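Local coordinates for putative yopH targeting protein (Yersinia pestis, PDB 4GF3) that probably acts as the type III secretion chaperone SycH, binding the effector YopH and targeting it for export, at residues E10-L15 with S101-A106; E24-G28 with H39-I43; I35-H39 with A50-A54; E45-A50 with L91-I97. All blocks are in the same frame, centred on the assembly; numbering follows the deposited sequence.

Contact 1 (E10-L15 with S101-A106); sequences EFATEL and SGTQLA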
loop_
_atom_site.group_PDB
_atom_site.type_symbol
_atom_site.label_atom_id
_atom_site.label_comp_id
_atom_site.label_asym_id
_atom_site.label_seq_id
_atom_site.Cartn_x
_atom_site.Cartn_y
_atom_site.Cartn_z
ATOM N N GLU A 10 9.281 -7.284 -9.647
ATOM C CA GLU A 10 9.987 -6.002 -9.832
ATOM C C GLU A 10 10.063 -5.223 -8.536
ATOM O O GLU A 10 11.089 -4.660 -8.211
ATOM C CB GLU A 10 9.273 -5.091 -10.842
ATOM C CG GLU A 10 10.001 -4.755 -12.082
ATOM C CD GLU A 10 9.173 -3.840 -13.002
ATOM O OE1 GLU A 10 9.104 -2.564 -12.771
ATOM O OE2 GLU A 10 8.516 -4.453 -13.871
ATOM N N PHE A 11 8.951 -5.168 -7.826
ATOM C CA PHE A 11 8.809 -4.414 -6.610
ATOM C C PHE A 11 9.670 -5.000 -5.512
ATOM O O PHE A 11 10.265 -4.236 -4.753
ATOM C CB PHE A 11 7.321 -4.428 -6.255
ATOM C CG PHE A 11 6.922 -3.726 -4.988
ATOM C CD1 PHE A 11 7.482 -2.558 -4.591
ATOM C CD2 PHE A 11 5.881 -4.255 -4.222
ATOM C CE1 PHE A 11 7.043 -1.905 -3.471
ATOM C CE2 PHE A 11 5.439 -3.590 -3.083
ATOM C CZ PHE A 11 6.018 -2.424 -2.709
ATOM N N ALA A 12 9.703 -6.326 -5.399
ATOM C CA ALA A 12 10.580 -7.031 -4.456
ATOM C C ALA A 12 12.045 -6.676 -4.733
ATOM O O ALA A 12 12.796 -6.241 -3.842
ATOM C CB ALA A 12 10.374 -8.532 -4.578
ATOM N N THR A 13 12.464 -6.815 -5.980
ATOM C CA THR A 13 13.797 -6.423 -6.371
ATOM C C THR A 13 14.138 -4.962 -6.040
ATOM O O THR A 13 15.212 -4.721 -5.503
ATOM C CB THR A 13 14.035 -6.703 -7.877
ATOM O OG1 THR A 13 13.822 -8.097 -8.088
ATOM C CG2 THR A 13 15.414 -6.334 -8.278
ATOM N N GLU A 14 13.242 -4.040 -6.355
ATOM C CA GLU A 14 13.394 -2.615 -5.979
ATOM C C GLU A 14 13.617 -2.423 -4.476
ATOM O O GLU A 14 14.507 -1.668 -4.051
ATOM C CB GLU A 14 12.185 -1.840 -6.409
ATOM C CG GLU A 14 12.319 -0.338 -6.246
ATOM C CD GLU A 14 13.041 0.336 -7.406
ATOM O OE1 GLU A 14 13.342 -0.347 -8.414
ATOM O OE2 GLU A 14 13.284 1.561 -7.313
ATOM N N LEU A 15 12.839 -3.123 -3.666
ATOM C CA LEU A 15 12.983 -3.053 -2.224
ATOM C C LEU A 15 14.154 -3.833 -1.664
ATOM O O LEU A 15 14.535 -3.621 -0.516
ATOM C CB LEU A 15 11.652 -3.559 -1.579
ATOM C CG LEU A 15 10.324 -2.819 -1.708
ATOM C CD1 LEU A 15 9.187 -3.593 -0.981
ATOM C CD2 LEU A 15 10.423 -1.379 -1.235
ATOM N N SER A 101 5.552 0.853 -12.071
ATOM C CA SER A 101 6.840 0.139 -12.030
ATOM C C SER A 101 7.108 -0.242 -10.564
ATOM O O SER A 101 6.444 0.269 -9.621
ATOM C CB SER A 101 7.999 1.085 -12.515
ATOM O OG SER A 101 7.908 2.232 -11.649
ATOM N N GLY A 102 8.069 -1.138 -10.379
ATOM C CA GLY A 102 8.643 -1.423 -9.063
ATOM C C GLY A 102 9.003 -0.143 -8.322
ATOM O O GLY A 102 8.673 0.046 -7.157
ATOM N N THR A 103 9.639 0.808 -9.018
ATOM C CA THR A 103 9.943 2.093 -8.387
ATOM C C THR A 103 8.777 2.909 -7.954
ATOM O O THR A 103 8.760 3.416 -6.841
ATOM C CB THR A 103 10.812 2.968 -9.310
ATOM O OG1 THR A 103 11.942 2.225 -9.694
ATOM C CG2 THR A 103 11.180 4.290 -8.620
ATOM N N GLN A 104 7.730 3.014 -8.770
ATOM C CA GLN A 104 6.576 3.735 -8.311
ATOM C C GLN A 104 5.888 3.031 -7.191
ATOM O O GLN A 104 5.401 3.641 -6.266
ATOM C CB GLN A 104 5.528 4.010 -9.426
ATOM C CG GLN A 104 4.362 4.860 -8.864
ATOM C CD GLN A 104 3.364 5.325 -9.946
ATOM O OE1 GLN A 104 2.818 4.538 -10.728
ATOM N NE2 GLN A 104 3.166 6.597 -10.002
ATOM N N LEU A 105 5.864 1.704 -7.247
ATOM C CA LEU A 105 5.226 0.999 -6.134
ATOM C C LEU A 105 5.950 1.218 -4.810
ATOM O O LEU A 105 5.349 1.356 -3.744
ATOM C CB LEU A 105 5.079 -0.506 -6.437
ATOM C CG LEU A 105 3.783 -1.084 -6.981
ATOM C CD1 LEU A 105 3.777 -2.625 -6.867
ATOM C CD2 LEU A 105 2.559 -0.494 -6.266
ATOM N N ALA A 106 7.260 1.257 -4.874
ATOM C CA ALA A 106 8.091 1.549 -3.712
ATOM C C ALA A 106 7.820 2.991 -3.246
ATOM O O ALA A 106 7.757 3.234 -2.034
ATOM C CB ALA A 106 9.560 1.306 -4.031
HETATM O O HOH W 1 11.263 -0.485 -11.281
#

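Contact 2 (E24-G28 with H39-I43); sequences ELGHG and HLAPI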
loop_
_atom_site.group_PDB
_atom_site.type_symbol
_atom_site.label_atom_id
_atom_site.label_comp_id
_atom_site.label_asym_id
_atom_site.label_seq_id
_atom_site.Cartn_x
_atom_site.Cartn_y
_atom_site.Cartn_z
ATOM N N GLU A 24 -3.857 -17.045 -2.760
ATOM C CA GLU A 24 -4.634 -17.516 -3.915
ATOM C C GLU A 24 -5.186 -16.408 -4.817
ATOM O O GLU A 24 -5.372 -16.618 -6.017
ATOM C CB GLU A 24 -5.849 -18.341 -3.436
ATOM C CG GLU A 24 -5.474 -19.671 -2.841
ATOM C CD GLU A 24 -5.131 -19.597 -1.367
ATOM O OE1 GLU A 24 -5.311 -18.493 -0.824
ATOM O OE2 GLU A 24 -4.726 -20.645 -0.767
ATOM N N LEU A 25 -5.520 -15.274 -4.216
ATOM C CA LEU A 25 -6.162 -14.202 -4.906
ATOM C C LEU A 25 -5.184 -13.106 -5.158
ATOM O O LEU A 25 -5.550 -11.990 -5.515
ATOM C CB LEU A 25 -7.319 -13.714 -4.082
ATOM C CG LEU A 25 -8.470 -14.687 -3.754
ATOM C CD1 LEU A 25 -9.565 -13.876 -3.078
ATOM C CD2 LEU A 25 -9.033 -15.418 -4.938
ATOM N N GLY A 26 -3.931 -13.374 -4.890
ATOM C CA GLY A 26 -2.878 -12.410 -5.203
ATOM C C GLY A 26 -2.626 -11.371 -4.140
ATOM O O GLY A 26 -1.945 -10.401 -4.396
ATOM N N HIS A 27 -3.160 -11.617 -2.937
ATOM C CA HIS A 27 -2.991 -10.705 -1.817
ATOM C C HIS A 27 -1.618 -10.964 -1.224
ATOM O O HIS A 27 -1.266 -12.111 -0.906
ATOM C CB HIS A 27 -4.031 -10.882 -0.730
ATOM C CG HIS A 27 -5.434 -10.776 -1.214
ATOM N ND1 HIS A 27 -6.522 -11.125 -0.434
ATOM C CD2 HIS A 27 -5.937 -10.412 -2.426
ATOM C CE1 HIS A 27 -7.631 -10.950 -1.133
ATOM N NE2 HIS A 27 -7.305 -10.489 -2.336
ATOM N N GLY A 28 -0.867 -9.901 -1.130
ATOM C CA GLY A 28 0.510 -9.927 -0.598
ATOM C C GLY A 28 0.663 -8.819 0.445
ATOM O O GLY A 28 -0.200 -7.936 0.571
ATOM N N HIS A 39 -0.516 -3.682 2.326
ATOM C CA HIS A 39 -1.127 -4.791 1.578
ATOM C C HIS A 39 -1.198 -4.467 0.101
ATOM O O HIS A 39 -1.426 -3.317 -0.313
ATOM C CB HIS A 39 -2.549 -5.005 2.085
ATOM C CG HIS A 39 -2.613 -5.401 3.514
ATOM N ND1 HIS A 39 -2.392 -6.693 3.933
ATOM C CD2 HIS A 39 -2.829 -4.667 4.637
ATOM C CE1 HIS A 39 -2.500 -6.740 5.243
ATOM N NE2 HIS A 39 -2.739 -5.518 5.684
ATOM N N LEU A 40 -0.986 -5.491 -0.708
ATOM C CA LEU A 40 -1.030 -5.417 -2.167
ATOM C C LEU A 40 -2.028 -6.450 -2.701
ATOM O O LEU A 40 -1.985 -7.568 -2.306
ATOM C CB LEU A 40 0.301 -5.764 -2.776
ATOM C CG LEU A 40 1.398 -4.948 -2.182
ATOM C CD1 LEU A 40 2.677 -5.784 -2.082
ATOM C CD2 LEU A 40 1.426 -3.699 -3.007
ATOM N N ALA A 41 -2.885 -6.058 -3.632
ATOM C CA ALA A 41 -3.823 -6.990 -4.258
ATOM C C ALA A 41 -4.290 -6.505 -5.628
ATOM O O ALA A 41 -4.447 -5.312 -5.825
ATOM C CB ALA A 41 -5.021 -7.158 -3.374
ATOM N N PRO A 42 -4.552 -7.431 -6.536
ATOM C CA PRO A 42 -5.264 -7.075 -7.774
ATOM C C PRO A 42 -6.744 -6.775 -7.393
ATOM O O PRO A 42 -7.285 -7.383 -6.450
ATOM C CB PRO A 42 -5.121 -8.300 -8.651
ATOM C CG PRO A 42 -4.554 -9.373 -7.820
ATOM C CD PRO A 42 -4.313 -8.876 -6.429
ATOM N N ILE A 43 -7.339 -5.780 -8.020
ATOM C CA ILE A 43 -8.730 -5.466 -7.741
ATOM C C ILE A 43 -9.685 -5.657 -8.877
ATOM O O ILE A 43 -10.894 -5.801 -8.649
ATOM C CB ILE A 43 -8.885 -4.097 -7.159
ATOM C CG1 ILE A 43 -8.403 -2.991 -8.112
ATOM C CG2 ILE A 43 -8.186 -4.031 -5.842
ATOM C CD1 ILE A 43 -9.167 -1.775 -7.754
HETATM O O HOH W 2 -7.862 -10.342 -5.939
HETATM O O HOH W 3 -8.837 -8.397 -4.504
HETATM O O HOH W 4 -2.737 -8.711 2.048
#

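Contact 3 (I35-H39 with A50-A54); sequences IWVVH and AFMRA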
loop_
_atom_site.group_PDB
_atom_site.type_symbol
_atom_site.label_atom_id
_atom_site.label_comp_id
_atom_site.label_asym_id
_atom_site.label_seq_id
_atom_site.Cartn_x
_atom_site.Cartn_y
_atom_site.Cartn_z
ATOM N N ILE A 35 5.708 -3.117 12.596
ATOM C CA ILE A 35 4.330 -2.831 13.016
ATOM C C ILE A 35 3.352 -2.441 11.910
ATOM O O ILE A 35 2.174 -2.759 11.997
ATOM C CB ILE A 35 4.223 -1.814 14.195
ATOM C CG1 ILE A 35 4.550 -0.378 13.761
ATOM C CG2 ILE A 35 5.025 -2.279 15.434
ATOM C CD1 ILE A 35 3.544 0.670 14.255
ATOM N N TRP A 36 3.779 -1.691 10.899
ATOM C CA TRP A 36 2.889 -1.315 9.865
ATOM C C TRP A 36 2.873 -2.390 8.770
ATOM O O TRP A 36 3.892 -2.990 8.430
ATOM C CB TRP A 36 3.331 -0.047 9.137
ATOM C CG TRP A 36 3.473 1.245 9.901
ATOM C CD1 TRP A 36 4.598 2.038 9.916
ATOM C CD2 TRP A 36 2.462 1.977 10.604
ATOM N NE1 TRP A 36 4.357 3.186 10.619
ATOM C CE2 TRP A 36 3.064 3.175 11.064
ATOM C CE3 TRP A 36 1.139 1.721 10.934
ATOM C CZ2 TRP A 36 2.381 4.120 11.827
ATOM C CZ3 TRP A 36 0.464 2.648 11.702
ATOM C CH2 TRP A 36 1.095 3.835 12.155
ATOM N N VAL A 37 1.739 -2.503 8.111
ATOM C CA VAL A 37 1.604 -3.469 7.022
ATOM C C VAL A 37 0.965 -2.816 5.820
ATOM O O VAL A 37 -0.141 -2.279 5.891
ATOM C CB VAL A 37 0.775 -4.724 7.489
ATOM C CG1 VAL A 37 0.635 -5.684 6.343
ATOM C CG2 VAL A 37 1.437 -5.408 8.648
ATOM N N VAL A 38 1.664 -2.866 4.676
ATOM C CA VAL A 38 1.142 -2.413 3.452
ATOM C C VAL A 38 0.740 -3.666 2.710
ATOM O O VAL A 38 1.525 -4.568 2.462
ATOM C CB VAL A 38 2.165 -1.603 2.619
ATOM C CG1 VAL A 38 1.669 -1.388 1.223
ATOM C CG2 VAL A 38 2.400 -0.201 3.215
ATOM N N HIS A 39 -0.516 -3.682 2.326
ATOM C CA HIS A 39 -1.127 -4.791 1.578
ATOM C C HIS A 39 -1.198 -4.467 0.101
ATOM O O HIS A 39 -1.426 -3.317 -0.313
ATOM C CB HIS A 39 -2.549 -5.005 2.085
ATOM C CG HIS A 39 -2.613 -5.401 3.514
ATOM N ND1 HIS A 39 -2.392 -6.693 3.933
ATOM C CD2 HIS A 39 -2.829 -4.667 4.637
ATOM C CE1 HIS A 39 -2.500 -6.740 5.243
ATOM N NE2 HIS A 39 -2.739 -5.518 5.684
ATOM N N ALA A 50 -2.576 -0.791 -3.269
ATOM C CA ALA A 50 -1.679 -0.862 -2.154
ATOM C C ALA A 50 -2.327 -0.065 -1.036
ATOM O O ALA A 50 -2.873 1.050 -1.241
ATOM C CB ALA A 50 -0.336 -0.278 -2.514
ATOM N N PHE A 51 -2.394 -0.661 0.127
ATOM C CA PHE A 51 -3.161 -0.024 1.230
ATOM C C PHE A 51 -2.701 -0.454 2.601
ATOM O O PHE A 51 -2.118 -1.554 2.764
ATOM C CB PHE A 51 -4.695 -0.236 1.062
ATOM C CG PHE A 51 -5.158 -1.636 1.271
ATOM C CD1 PHE A 51 -5.607 -2.066 2.540
ATOM C CD2 PHE A 51 -5.149 -2.540 0.227
ATOM C CE1 PHE A 51 -6.033 -3.350 2.734
ATOM C CE2 PHE A 51 -5.630 -3.820 0.417
ATOM C CZ PHE A 51 -6.074 -4.223 1.666
ATOM N N MET A 52 -2.989 0.393 3.590
ATOM C CA MET A 52 -2.620 0.133 4.982
ATOM C C MET A 52 -3.652 0.745 5.941
ATOM O O MET A 52 -4.276 1.810 5.653
ATOM C CB MET A 52 -1.207 0.637 5.278
ATOM C CG MET A 52 -0.992 2.119 5.259
ATOM S SD MET A 52 0.648 2.510 5.856
ATOM C CE MET A 52 0.506 2.291 7.626
ATOM N N ARG A 53 -3.828 0.083 7.074
ATOM C CA ARG A 53 -4.558 0.668 8.189
ATOM C C ARG A 53 -3.559 1.468 9.013
ATOM O O ARG A 53 -2.500 0.973 9.432
ATOM C CB ARG A 53 -5.264 -0.392 9.043
ATOM C CG ARG A 53 -6.159 0.141 10.202
ATOM C CD ARG A 53 -7.122 -0.960 10.669
ATOM N NE ARG A 53 -8.005 -0.625 11.812
ATOM C CZ ARG A 53 -7.690 -0.815 13.091
ATOM N NH1 ARG A 53 -6.485 -1.275 13.421
ATOM N NH2 ARG A 53 -8.564 -0.512 14.068
ATOM N N ALA A 54 -3.906 2.717 9.254
ATOM C CA ALA A 54 -3.135 3.558 10.127
ATOM C C ALA A 54 -3.894 3.797 11.470
ATOM O O ALA A 54 -4.794 2.997 11.856
ATOM C CB ALA A 54 -2.803 4.847 9.387
HETATM O O HOH W 5 -2.374 -2.316 7.416
HETATM O O HOH W 6 -0.757 -1.169 9.356
#

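Contact 4 (E45-A50 with L91-I97); sequences EKELVA and LWSQLNI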
loop_
_atom_site.group_PDB
_atom_site.type_symbol
_atom_site.label_atom_id
_atom_site.label_comp_id
_atom_site.label_asym_id
_atom_site.label_seq_id
_atom_site.Cartn_x
_atom_site.Cartn_y
_atom_site.Cartn_z
ATOM N N GLU A 45 -9.185 -6.736 -13.471
ATOM C CA GLU A 45 -8.284 -7.206 -14.503
ATOM C C GLU A 45 -7.038 -6.291 -14.720
ATOM O O GLU A 45 -5.971 -6.815 -15.023
ATOM C CB GLU A 45 -9.045 -7.298 -15.840
ATOM C CG GLU A 45 -8.274 -7.893 -17.022
ATOM C CD GLU A 45 -8.828 -7.460 -18.381
ATOM O OE1 GLU A 45 -9.878 -6.740 -18.395
ATOM O OE2 GLU A 45 -8.203 -7.829 -19.447
ATOM N N LYS A 46 -7.206 -4.975 -14.638
ATOM C CA LYS A 46 -6.174 -3.986 -15.041
ATOM C C LYS A 46 -5.452 -3.241 -13.903
ATOM O O LYS A 46 -4.427 -2.576 -14.132
ATOM C CB LYS A 46 -6.821 -2.924 -15.924
ATOM C CG LYS A 46 -7.262 -3.436 -17.262
ATOM C CD LYS A 46 -6.136 -3.563 -18.271
ATOM C CE LYS A 46 -6.503 -4.460 -19.458
ATOM N NZ LYS A 46 -5.286 -5.026 -20.105
ATOM N N GLU A 47 -5.948 -3.385 -12.672
ATOM C CA GLU A 47 -5.561 -2.494 -11.583
ATOM C C GLU A 47 -5.217 -3.241 -10.329
ATOM O O GLU A 47 -5.781 -4.313 -10.030
ATOM C CB GLU A 47 -6.625 -1.467 -11.287
ATOM C CG GLU A 47 -6.963 -0.574 -12.449
ATOM C CD GLU A 47 -8.135 0.351 -12.073
ATOM O OE1 GLU A 47 -9.307 0.003 -12.262
ATOM O OE2 GLU A 47 -7.900 1.395 -11.520
ATOM N N LEU A 48 -4.308 -2.673 -9.569
ATOM C CA LEU A 48 -4.055 -3.159 -8.236
ATOM C C LEU A 48 -4.192 -2.054 -7.223
ATOM O O LEU A 48 -4.268 -0.869 -7.552
ATOM C CB LEU A 48 -2.681 -3.826 -8.085
ATOM C CG LEU A 48 -1.471 -2.827 -7.949
ATOM C CD1 LEU A 48 -0.314 -3.483 -7.193
ATOM C CD2 LEU A 48 -0.998 -2.304 -9.289
ATOM N N VAL A 49 -4.234 -2.465 -5.974
ATOM C CA VAL A 49 -4.165 -1.508 -4.866
ATOM C C VAL A 49 -3.078 -1.847 -3.907
ATOM O O VAL A 49 -2.698 -3.022 -3.738
ATOM C CB VAL A 49 -5.454 -1.416 -4.048
ATOM C CG1 VAL A 49 -6.582 -0.803 -4.879
ATOM C CG2 VAL A 49 -5.834 -2.817 -3.514
ATOM N N ALA A 50 -2.576 -0.791 -3.269
ATOM C CA ALA A 50 -1.679 -0.862 -2.154
ATOM C C ALA A 50 -2.327 -0.065 -1.036
ATOM O O ALA A 50 -2.873 1.050 -1.241
ATOM C CB ALA A 50 -0.336 -0.278 -2.514
ATOM N N LEU A 91 -5.420 4.067 4.350
ATOM C CA LEU A 91 -4.649 4.831 3.366
ATOM C C LEU A 91 -4.422 3.928 2.169
ATOM O O LEU A 91 -4.108 2.707 2.321
ATOM C CB LEU A 91 -3.336 5.272 3.969
ATOM C CG LEU A 91 -3.372 6.007 5.309
ATOM C CD1 LEU A 91 -1.952 6.357 5.713
ATOM C CD2 LEU A 91 -4.287 7.200 5.200
ATOM N N TRP A 92 -4.615 4.449 0.958
ATOM C CA TRP A 92 -4.654 3.570 -0.162
ATOM C C TRP A 92 -4.280 4.288 -1.473
ATOM O O TRP A 92 -4.352 5.530 -1.633
ATOM C CB TRP A 92 -6.010 2.849 -0.323
ATOM C CG TRP A 92 -7.179 3.782 -0.590
ATOM C CD1 TRP A 92 -8.026 4.312 0.356
ATOM C CD2 TRP A 92 -7.704 4.206 -1.871
ATOM N NE1 TRP A 92 -9.051 4.986 -0.247
ATOM C CE2 TRP A 92 -8.832 5.028 -1.601
ATOM C CE3 TRP A 92 -7.280 4.043 -3.223
ATOM C CZ2 TRP A 92 -9.576 5.629 -2.626
ATOM C CZ3 TRP A 92 -7.989 4.668 -4.224
ATOM C CH2 TRP A 92 -9.141 5.430 -3.919
ATOM N N SER A 93 -3.765 3.493 -2.380
ATOM C CA SER A 93 -3.509 3.989 -3.749
ATOM C C SER A 93 -3.936 2.904 -4.732
ATOM O O SER A 93 -3.781 1.680 -4.477
ATOM C CB SER A 93 -2.030 4.368 -4.009
ATOM O OG SER A 93 -1.909 5.030 -5.263
ATOM N N GLN A 94 -4.487 3.355 -5.855
ATOM C CA GLN A 94 -5.013 2.482 -6.894
ATOM C C GLN A 94 -4.276 2.763 -8.199
ATOM O O GLN A 94 -4.198 3.891 -8.600
ATOM C CB GLN A 94 -6.545 2.680 -7.036
ATOM C CG GLN A 94 -7.197 1.724 -8.041
ATOM C CD GLN A 94 -8.741 1.683 -7.888
ATOM O OE1 GLN A 94 -9.309 1.869 -6.783
ATOM N NE2 GLN A 94 -9.401 1.388 -8.978
ATOM N N LEU A 95 -3.724 1.732 -8.803
ATOM C CA LEU A 95 -2.778 1.828 -9.894
ATOM C C LEU A 95 -3.077 0.807 -11.013
ATOM O O LEU A 95 -3.483 -0.320 -10.791
ATOM C CB LEU A 95 -1.357 1.542 -9.384
ATOM C CG LEU A 95 -0.860 2.437 -8.231
ATOM C CD1 LEU A 95 -0.725 1.635 -6.944
ATOM C CD2 LEU A 95 0.428 3.151 -8.628
ATOM N N ASN A 96 -2.713 1.197 -12.212
ATOM C CA ASN A 96 -2.742 0.372 -13.329
ATOM C C ASN A 96 -1.523 -0.524 -13.351
ATOM O O ASN A 96 -0.379 -0.052 -13.333
ATOM C CB ASN A 96 -2.789 1.250 -14.590
ATOM C CG ASN A 96 -2.857 0.466 -15.826
ATOM O OD1 ASN A 96 -1.839 -0.002 -16.340
ATOM N ND2 ASN A 96 -4.101 0.378 -16.415
ATOM N N ILE A 97 -1.777 -1.827 -13.476
ATOM C CA ILE A 97 -0.711 -2.853 -13.421
ATOM C C ILE A 97 0.312 -2.620 -14.514
ATOM O O ILE A 97 1.527 -2.695 -14.291
ATOM C CB ILE A 97 -1.305 -4.270 -13.540
ATOM C CG1 ILE A 97 -2.090 -4.622 -12.258
ATOM C CG2 ILE A 97 -0.215 -5.344 -13.778
ATOM C CD1 ILE A 97 -3.066 -5.745 -12.436
HETATM O O HOH W 7 -2.978 -2.897 -16.468
#

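Contact 1 (E10-L15 with S101-A106)
E10 reaches over to G102 at the start of helix 102-118, illustrating how an acid can serve the amides that a helix leaves without internal partners in its first turn. G102 N donates to E10 OE1 at 3.0 Å, almost perfectly straight at 178°, although the donor stands above the carboxylate plane. The same OE1 takes a weak bond from a water that accepts from T103 N at 3.1 Å. S101, the N-cap, supplies a third acceptor: its OG receives Q104 N at 3.0 Å. The remaining oxygen, E10 OE2, turns outside the two segments to a salt bridge with R2. One turn on, E14 bends at chi2 (83°), bringing its carboxylate to T103, whose OG1 gives OE2 a weak bond of 2.8 Å. Both groups have stronger partners in the C-terminal tail, E14 OE2 in S135 and T103 OG1 in S136. Beside this polar seam the contact is apolar. L105 CB lies over one face of the F11 ring, 3.9 Å from its centroid, while L15 of the same helix covers the opposite face. A106 CB meets L15 CD2 at 4.0 Å. With no side chain on G102, its CA comes within 3.9 Å of F11 CA. The chemistry implies a helix start whose amides are each matched to an acceptor, and whose partial positive charge would probably stabilise the E10 carboxylate.

Contact 2 (E24-G28 with H39-I43)
G28 pairs with L40 in an antiparallel bridge, the point at which the loop after helix 4-15 enters strand 28-32, one edge of the sheet within this chain of the CesT-family chaperone. Here the packing is close. G28 N donates to L40 O at 2.8 Å, and L40 N returns a bond to G28 O at 2.9 Å. CA-H...O contacts flank the pair, H27 CA approaching L40 O and H39 CA approaching G28 O. L40 itself points to the side covered by helix 4-15, where it packs on Y4 and F11. Further along, the loop draws away from the strand, and this side, with L25 exposed, is open to solvent and bridged by water. P42 CD rests on two loop carbonyls, G26 O and L25 O, each 3.5 Å away, and G26 O is also bonded by Y4 OH. Water fills in for direct bonds: one molecule donates to both L25 O and P42 O, and another donates to P42 O with a weak link to H27 NE2. A third joins G28 O to H39 ND1, while H39 NE2 is bonded to an acidic side chain of another protein chain. The H27 ring, with L25 CB over one of its faces, is swung toward the strand by a chi1 of -55°, which leaves its CD2 against A41 CB at 3.5 Å.

Contact 3 (I35-H39 with A50-A54)
W36 and M52 form the apolar centre of this part of the beta hairpin made by strands 36-42 and 47-56. The methionine bends at chi3 (-76°) and brings its CE up to the indole near the rim, 3.4 Å from W36 CE3; I35 CD1 lies on the other side. The sulfur stands obliquely to the indole, a Met-aromatic contact, with SD 4.2 Å from V38 CG2. On this side of the sheet helix 102-118 closes over the group, L112 meeting V38 and A116 meeting M52. The other face carries H39 and F51. H39 CB sits over the F51 ring, 3.7 Å from its centroid, and the two rings are slid apart with their planes at 29°. Apolar side chains of another protein chain pack on H39 and on F51. Further outward, within these segments the backbones are tied directly at one pair: H39 N donates to F51 O at 2.7 Å and F51 N to H39 O at 2.9 Å. Toward W36, where I35 and W36 form a classic bulge opposite I32, water takes over. One molecule bridges V37 N and R53 O; the other donates to V37 O at 2.7 Å and accepts from R53 N at 2.8 Å.

Contact 4 (E45-A50 with L91-I97)
L48, I97 and E47 bury the most surface where strands 47-56 and 88-96 run side by side, an antiparallel pair in the middle of the sheet. L48, on the face turned to helix 102-118, has CG wedged between its backbone N and carbonyl carbon (chi1 79°), which carries CD2 across to L95 CB at 3.9 Å. The same methyl is 3.9 Å from I97 CG1. I97 lies just past the strand end but keeps the register going: its N donates to K46 O at 2.8 Å, and its CD1 folds back over the backbone at E47. Regular bonds continue inward in two hydrogen-bonded pairs, L48 with L95 and A50 with S93, separated by the non-hydrogen-bonded pair V49 and Q94. E47 lies on the opposite face. Its extended chain meets the extended Q94 obliquely, carboxylate and amide planes 52° apart, while OE1 is held by N44 ND2. This double grip should fix the rotation of the carboxylate at the partly exposed edge of the pair. The cross-strand bond itself is nearly straight: Q94 NE2 donates to E47 OE2 at 3.0 Å and 167°, keeping the acceptor close to the amide plane but meeting the oxygen from above the carboxylate plane.

Overall arrangement
Contacts 2, 3 and 4 illustrate one sheet assembled strand by strand. H39 is common to contacts 2 and 3 and A50 to contacts 3 and 4, while A41 O and V49 N, 2.9 Å apart, join contacts 2 and 4, with centres about 10 Å apart. Contacts 3 and 4 lie on opposite sides of the chain's centre. Contact 1, with its centre about 14 Å from that of contact 4 and 16 Å from those of contacts 2 and 3, adds the helices: F11 CE2 meets L40 CD1 at 3.7 Å, and L105 reaches L95 and L48. Another protein chain touches residues of all four contacts, consistent with a chaperone holding a partner.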